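Local coordinates for alkaline serine protease (Pseudoalteromonas sp., PDB 1Y9Z), which probably cleaves peptide bonds as a subtilisin-like serine protease, an alkaline enzyme from an Antarctic psychrotrophic bacterium, at residues G32-H37 with Y57-N62; S207-G212 with D361-N366. All coordinates share one frame; numbering follows the deposited sequence.

From the N terminus, strand 25-30 runs straight into residues 32-37, which interaction 1 joins to 57-62, just ahead of helix 65-74; this closes a short loop that carries strand 44-47. The chain then builds most of the parallel core sheet before reaching 207-212. Interaction 2 pairs that segment with 361-366 and closes a far longer loop, in which strands 214-221 to 351-360 form the insert sheet. The two loops follow in series, neither enclosing nor crossing the other, yet the contacts touch, Asp34 meeting Val211 and His37 meeting Val209. Together they tie the loop after strand 25-30 to the two segments where the chain leaves for the insert sheet and returns from it.

Interaction 1 of 2, residues G32-H37 with Y57-N62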
loop_
_atom_site.group_PDB
_atom_site.type_symbol
_atom_site.label_atom_id
_atom_site.label_comp_id
_atom_site.label_asym_id
_atom_site.label_seq_id
_atom_site.Cartn_x
_atom_site.Cartn_y
_atom_site.Cartn_z
ATOM N N GLY A 32 4.659 -6.207 -13.979
ATOM C CA GLY A 32 6.067 -6.038 -14.280
ATOM C C GLY A 32 6.851 -5.442 -13.130
ATOM O O GLY A 32 6.290 -5.034 -12.114
ATOM N N TYR A 33 8.157 -5.341 -13.336
ATOM C CA TYR A 33 9.093 -4.877 -12.317
ATOM C C TYR A 33 10.117 -3.928 -12.943
ATOM O O TYR A 33 10.854 -4.334 -13.836
ATOM C CB TYR A 33 9.781 -6.136 -11.779
ATOM C CG TYR A 33 10.803 -5.980 -10.682
ATOM C CD1 TYR A 33 10.480 -6.290 -9.362
ATOM C CD2 TYR A 33 12.124 -5.637 -10.973
ATOM C CE1 TYR A 33 11.443 -6.277 -8.363
ATOM C CE2 TYR A 33 13.097 -5.620 -9.977
ATOM C CZ TYR A 33 12.750 -5.946 -8.679
ATOM O OH TYR A 33 13.711 -5.981 -7.696
ATOM N N ASP A 34 10.171 -2.673 -12.491
ATOM C CA ASP A 34 11.140 -1.737 -13.066
ATOM C C ASP A 34 12.531 -2.031 -12.515
ATOM O O ASP A 34 12.945 -1.480 -11.493
ATOM C CB ASP A 34 10.759 -0.285 -12.762
ATOM C CG ASP A 34 11.652 0.709 -13.486
ATOM O OD1 ASP A 34 11.419 1.930 -13.372
ATOM O OD2 ASP A 34 12.592 0.258 -14.176
ATOM N N ARG A 35 13.257 -2.893 -13.214
ATOM C CA ARG A 35 14.588 -3.284 -12.784
ATOM C C ARG A 35 15.607 -2.150 -12.840
ATOM O O ARG A 35 16.691 -2.263 -12.271
ATOM C CB ARG A 35 15.069 -4.472 -13.621
ATOM C CG ARG A 35 16.298 -5.166 -13.063
ATOM C CD ARG A 35 16.602 -6.436 -13.838
ATOM N NE ARG A 35 16.821 -6.171 -15.256
ATOM C CZ ARG A 35 17.106 -7.108 -16.155
ATOM N NH1 ARG A 35 17.290 -6.775 -17.424
ATOM N NH2 ARG A 35 17.204 -8.379 -15.785
ATOM N N SER A 36 15.263 -1.055 -13.511
ATOM C CA SER A 36 16.186 0.074 -13.611
ATOM C C SER A 36 16.155 0.936 -12.350
ATOM O O SER A 36 17.011 1.804 -12.160
ATOM C CB SER A 36 15.837 0.945 -14.822
ATOM O OG SER A 36 14.709 1.763 -14.559
ATOM N N HIS A 37 15.168 0.693 -11.492
ATOM C CA HIS A 37 15.011 1.454 -10.256
ATOM C C HIS A 37 16.125 1.136 -9.253
ATOM O O HIS A 37 16.440 -0.027 -9.022
ATOM C CB HIS A 37 13.646 1.145 -9.636
ATOM C CG HIS A 37 13.250 2.091 -8.548
ATOM N ND1 HIS A 37 12.124 2.880 -8.621
ATOM C CD2 HIS A 37 13.848 2.394 -7.372
ATOM C CE1 HIS A 37 12.045 3.630 -7.536
ATOM N NE2 HIS A 37 13.079 3.354 -6.763
ATOM N N TYR A 57 10.922 -7.063 -16.962
ATOM C CA TYR A 57 11.721 -6.036 -16.295
ATOM C C TYR A 57 11.502 -4.616 -16.812
ATOM O O TYR A 57 12.208 -3.686 -16.415
ATOM C CB TYR A 57 13.212 -6.391 -16.383
ATOM C CG TYR A 57 13.699 -6.756 -17.771
ATOM C CD1 TYR A 57 13.604 -8.065 -18.246
ATOM C CD2 TYR A 57 14.266 -5.793 -18.606
ATOM C CE1 TYR A 57 14.067 -8.409 -19.518
ATOM C CE2 TYR A 57 14.732 -6.126 -19.877
ATOM C CZ TYR A 57 14.629 -7.432 -20.325
ATOM O OH TYR A 57 15.097 -7.763 -21.577
ATOM N N GLN A 58 10.528 -4.454 -17.700
ATOM C CA GLN A 58 10.195 -3.147 -18.263
ATOM C C GLN A 58 8.681 -2.978 -18.214
ATOM O O GLN A 58 7.968 -3.400 -19.122
ATOM C CB GLN A 58 10.695 -3.045 -19.708
ATOM C CG GLN A 58 12.210 -2.942 -19.815
ATOM C CD GLN A 58 12.723 -3.057 -21.239
ATOM O OE1 GLN A 58 13.896 -2.792 -21.507
ATOM N NE2 GLN A 58 11.854 -3.466 -22.155
ATOM N N PRO A 59 8.167 -2.349 -17.148
ATOM C CA PRO A 59 6.717 -2.158 -17.038
ATOM C C PRO A 59 6.081 -1.350 -18.161
ATOM O O PRO A 59 4.930 -1.588 -18.531
ATOM C CB PRO A 59 6.561 -1.476 -15.680
ATOM C CG PRO A 59 7.855 -0.730 -15.521
ATOM C CD PRO A 59 8.866 -1.740 -16.003
ATOM N N GLY A 60 6.834 -0.403 -18.707
ATOM C CA GLY A 60 6.292 0.444 -19.751
ATOM C C GLY A 60 5.818 1.726 -19.093
ATOM O O GLY A 60 6.238 2.046 -17.981
ATOM N N ASN A 61 4.934 2.457 -19.762
ATOM C CA ASN A 61 4.429 3.712 -19.219
ATOM C C ASN A 61 3.108 3.549 -18.479
ATOM O O ASN A 61 2.224 2.818 -18.924
ATOM C CB ASN A 61 4.244 4.736 -20.344
ATOM C CG ASN A 61 5.492 4.922 -21.178
ATOM O OD1 ASN A 61 6.572 5.186 -20.653
ATOM N ND2 ASN A 61 5.347 4.789 -22.494
ATOM N N ASN A 62 2.988 4.230 -17.343
ATOM C CA ASN A 62 1.769 4.200 -16.540
ATOM C C ASN A 62 1.303 2.775 -16.269
ATOM O O ASN A 62 0.125 2.447 -16.426
ATOM C CB ASN A 62 0.678 4.987 -17.267
ATOM C CG ASN A 62 1.190 6.310 -17.808
ATOM O OD1 ASN A 62 1.634 7.172 -17.050
ATOM N ND2 ASN A 62 1.145 6.472 -19.127
#
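Arg35 lays its guanidinium over one face of the Tyr57 ring, the two planes 23° apart, in a cation-pi stack. NH1 makes the closest approach, 3.4 Å from CD2 of Tyr57 and offset from the ring centre. The side chains run alongside each other in the same direction: Arg35 starts out extended and bends at chi3 (58°), which brings the group down onto the ring. With an alanine in place of Tyr57, the guanidinium would probably lose its aromatic platform and turn more freely.

Backbone contacts are weaker. Arg35 N gives a long, weak bond of 3.5 Å to Tyr57 O, and Tyr57 CA lies 3.1 Å from Tyr33 O in a CA-H...O contact. Residues 32-37 follow strand 25-30, which in subtilases ends at the catalytic aspartate, and fold into an inverse gamma turn centred on Asp34 and a type I turn from Asp34 to His37. The bond from Ser36 N to Asp34 OD2, 3.0 Å, makes an Asx turn; Ser36 OG adds a second bond of 2.6 Å to Asp34 OD2 from the same face of the carboxylate plane, while OD1 probably accepts from Val211 N.

Apolar packing centres on Pro59, whose CD rests 3.7 Å from Asp34 CA. Gly32 passes close by on the same proline, and a beta carbon there would press against Pro59 CA as well as against its own preceding carbonyl.

Interaction 2 of 2, residues S207-G212 with D361-N366; sequences STVTVG and DYEYYN
Ser207 and Glu363 face each other as an antiparallel hydrogen-bonded pair, and each satisfies both backbone groups of the other. Ser207 N reaches Glu363 O at 3.1 Å; Glu363 N returns a bond of 3.0 Å to Ser207 O. Glu363 O takes a second donor, NE2 of His68. Ser207 O is also approached by the CA hydrogen of Tyr362. Next along is the non-hydrogen-bonded pair Thr208 and Tyr362, after which Val209 N points at Asp361 O, 3.1 Å away, a bond less certain because that oxygen is crowded in the model. Farther along the loop that follows strand 205-208, a side chain supplies the acceptor: Gly212 N donates to Asp361 OD1 at 2.8 Å, nearly along the C-O bond. Asp361 CG, anti to its own carbonyl carbon (chi1 -53°), carries OD1 to that nitrogen and alongside Val211 CG1.

Apolar branches fill in around these bonds. Thr208 CG2 meets CE1 of Tyr362 at 3.6 Å, and Val209 CG1 slants across Tyr365, 3.7 Å from its OH. The polar ends of both strand residues turn to the helix: Ser207 OG bonds His68 O and Thr208 OG1 bonds Thr67 O. Val209 O probably accepts from His37 ND1, in the loop 32-37.

This two-stranded sheet thus lies against helix 65-74, with Tyr365 stacked on His68. Strands 214-221 and 351-360, paired in the insert sheet, lead away from and back to it, and strand 362-365 runs on into helix 368-385, whose Ser369 lines the pocket that holds phenylmethanesulfonic acid.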
loop_
_atom_site.group_PDB
_atom_site.type_symbol
_atom_site.label_atom_id
_atom_site.label_comp_id
_atom_site.label_asym_id
_atom_site.label_seq_id
_atom_site.Cartn_x
_atom_site.Cartn_y
_atom_site.Cartn_z
ATOM N N SER A 207 5.807 3.411 -1.652
ATOM C CA SER A 207 6.667 2.389 -2.228
ATOM C C SER A 207 7.271 2.874 -3.537
ATOM O O SER A 207 7.025 3.999 -3.977
ATOM C CB SER A 207 5.889 1.088 -2.469
ATOM O OG SER A 207 6.766 0.028 -2.833
ATOM N N THR A 208 8.072 2.009 -4.142
ATOM C CA THR A 208 8.725 2.280 -5.413
ATOM C C THR A 208 7.726 2.264 -6.568
ATOM O O THR A 208 6.759 1.502 -6.557
ATOM C CB THR A 208 9.769 1.195 -5.714
ATOM O OG1 THR A 208 9.160 -0.093 -5.543
ATOM C CG2 THR A 208 10.958 1.304 -4.772
ATOM N N VAL A 209 7.950 3.126 -7.553
ATOM C CA VAL A 209 7.125 3.136 -8.756
ATOM C C VAL A 209 8.081 3.330 -9.924
ATOM O O VAL A 209 9.235 3.711 -9.728
ATOM C CB VAL A 209 6.066 4.269 -8.770
ATOM C CG1 VAL A 209 5.050 4.050 -7.654
ATOM C CG2 VAL A 209 6.736 5.626 -8.655
ATOM N N THR A 210 7.612 3.043 -11.133
ATOM C CA THR A 210 8.436 3.208 -12.323
ATOM C C THR A 210 9.096 4.582 -12.266
ATOM O O THR A 210 8.435 5.588 -12.000
ATOM C CB THR A 210 7.574 3.087 -13.583
ATOM O OG1 THR A 210 6.917 1.814 -13.571
ATOM C CG2 THR A 210 8.429 3.206 -14.840
ATOM N N VAL A 211 10.403 4.613 -12.512
ATOM C CA VAL A 211 11.170 5.850 -12.448
ATOM C C VAL A 211 10.502 7.041 -13.125
ATOM O O VAL A 211 10.118 6.980 -14.295
ATOM C CB VAL A 211 12.584 5.646 -13.045
ATOM C CG1 VAL A 211 13.331 6.975 -13.106
ATOM C CG2 VAL A 211 13.363 4.652 -12.187
ATOM N N GLY A 212 10.360 8.119 -12.357
ATOM C CA GLY A 212 9.766 9.343 -12.863
ATOM C C GLY A 212 8.252 9.453 -12.851
ATOM O O GLY A 212 7.720 10.524 -13.134
ATOM N N ASP A 361 10.321 8.902 -7.900
ATOM C CA ASP A 361 10.493 7.466 -8.100
ATOM C C ASP A 361 9.787 6.634 -7.030
ATOM O O ASP A 361 10.005 5.422 -6.920
ATOM C CB ASP A 361 11.986 7.125 -8.139
ATOM C CG ASP A 361 12.748 7.972 -9.146
ATOM O OD1 ASP A 361 12.158 8.339 -10.182
ATOM O OD2 ASP A 361 13.938 8.266 -8.905
ATOM N N TYR A 362 8.939 7.296 -6.252
ATOM C CA TYR A 362 8.172 6.651 -5.189
ATOM C C TYR A 362 6.809 7.319 -5.152
ATOM O O TYR A 362 6.644 8.427 -5.664
ATOM C CB TYR A 362 8.869 6.845 -3.840
ATOM C CG TYR A 362 10.294 6.351 -3.837
ATOM C CD1 TYR A 362 10.595 5.028 -3.520
ATOM C CD2 TYR A 362 11.337 7.191 -4.224
ATOM C CE1 TYR A 362 11.901 4.550 -3.596
ATOM C CE2 TYR A 362 12.641 6.726 -4.306
ATOM C CZ TYR A 362 12.916 5.405 -3.993
ATOM O OH TYR A 362 14.204 4.936 -4.097
ATOM N N GLU A 363 5.828 6.655 -4.553
ATOM C CA GLU A 363 4.500 7.236 -4.465
ATOM C C GLU A 363 3.627 6.500 -3.467
ATOM O O GLU A 363 3.842 5.317 -3.188
ATOM C CB GLU A 363 3.818 7.222 -5.840
ATOM C CG GLU A 363 2.555 8.075 -5.900
ATOM C CD GLU A 363 1.982 8.206 -7.300
ATOM O OE1 GLU A 363 1.011 8.974 -7.463
ATOM O OE2 GLU A 363 2.494 7.550 -8.230
ATOM N N TYR A 364 2.651 7.220 -2.926
ATOM C CA TYR A 364 1.696 6.645 -1.991
ATOM C C TYR A 364 0.531 6.064 -2.788
ATOM O O TYR A 364 -0.023 6.733 -3.665
ATOM C CB TYR A 364 1.149 7.714 -1.041
ATOM C CG TYR A 364 2.051 8.039 0.124
ATOM C CD1 TYR A 364 3.034 9.027 0.027
ATOM C CD2 TYR A 364 1.933 7.343 1.324
ATOM C CE1 TYR A 364 3.877 9.311 1.103
ATOM C CE2 TYR A 364 2.766 7.614 2.397
ATOM C CZ TYR A 364 3.735 8.596 2.284
ATOM O OH TYR A 364 4.559 8.840 3.359
ATOM N N TYR A 365 0.183 4.816 -2.484
ATOM C CA TYR A 365 -0.936 4.116 -3.119
ATOM C C TYR A 365 -1.861 3.588 -2.027
ATOM O O TYR A 365 -1.432 3.374 -0.893
ATOM C CB TYR A 365 -0.473 2.885 -3.904
ATOM C CG TYR A 365 0.073 3.079 -5.301
ATOM C CD1 TYR A 365 0.181 1.983 -6.155
ATOM C CD2 TYR A 365 0.517 4.320 -5.763
ATOM C CE1 TYR A 365 0.717 2.103 -7.427
ATOM C CE2 TYR A 365 1.060 4.453 -7.052
ATOM C CZ TYR A 365 1.156 3.334 -7.872
ATOM O OH TYR A 365 1.700 3.421 -9.130
ATOM N N ASN A 366 -3.118 3.350 -2.395
ATOM C CA ASN A 366 -4.119 2.779 -1.488
ATOM C C ASN A 366 -4.628 1.506 -2.151
ATOM O O ASN A 366 -4.737 1.448 -3.376
ATOM C CB ASN A 366 -5.350 3.676 -1.340
ATOM C CG ASN A 366 -5.036 5.059 -0.837
ATOM O OD1 ASN A 366 -5.802 5.992 -1.083
ATOM N ND2 ASN A 366 -3.934 5.209 -0.119
#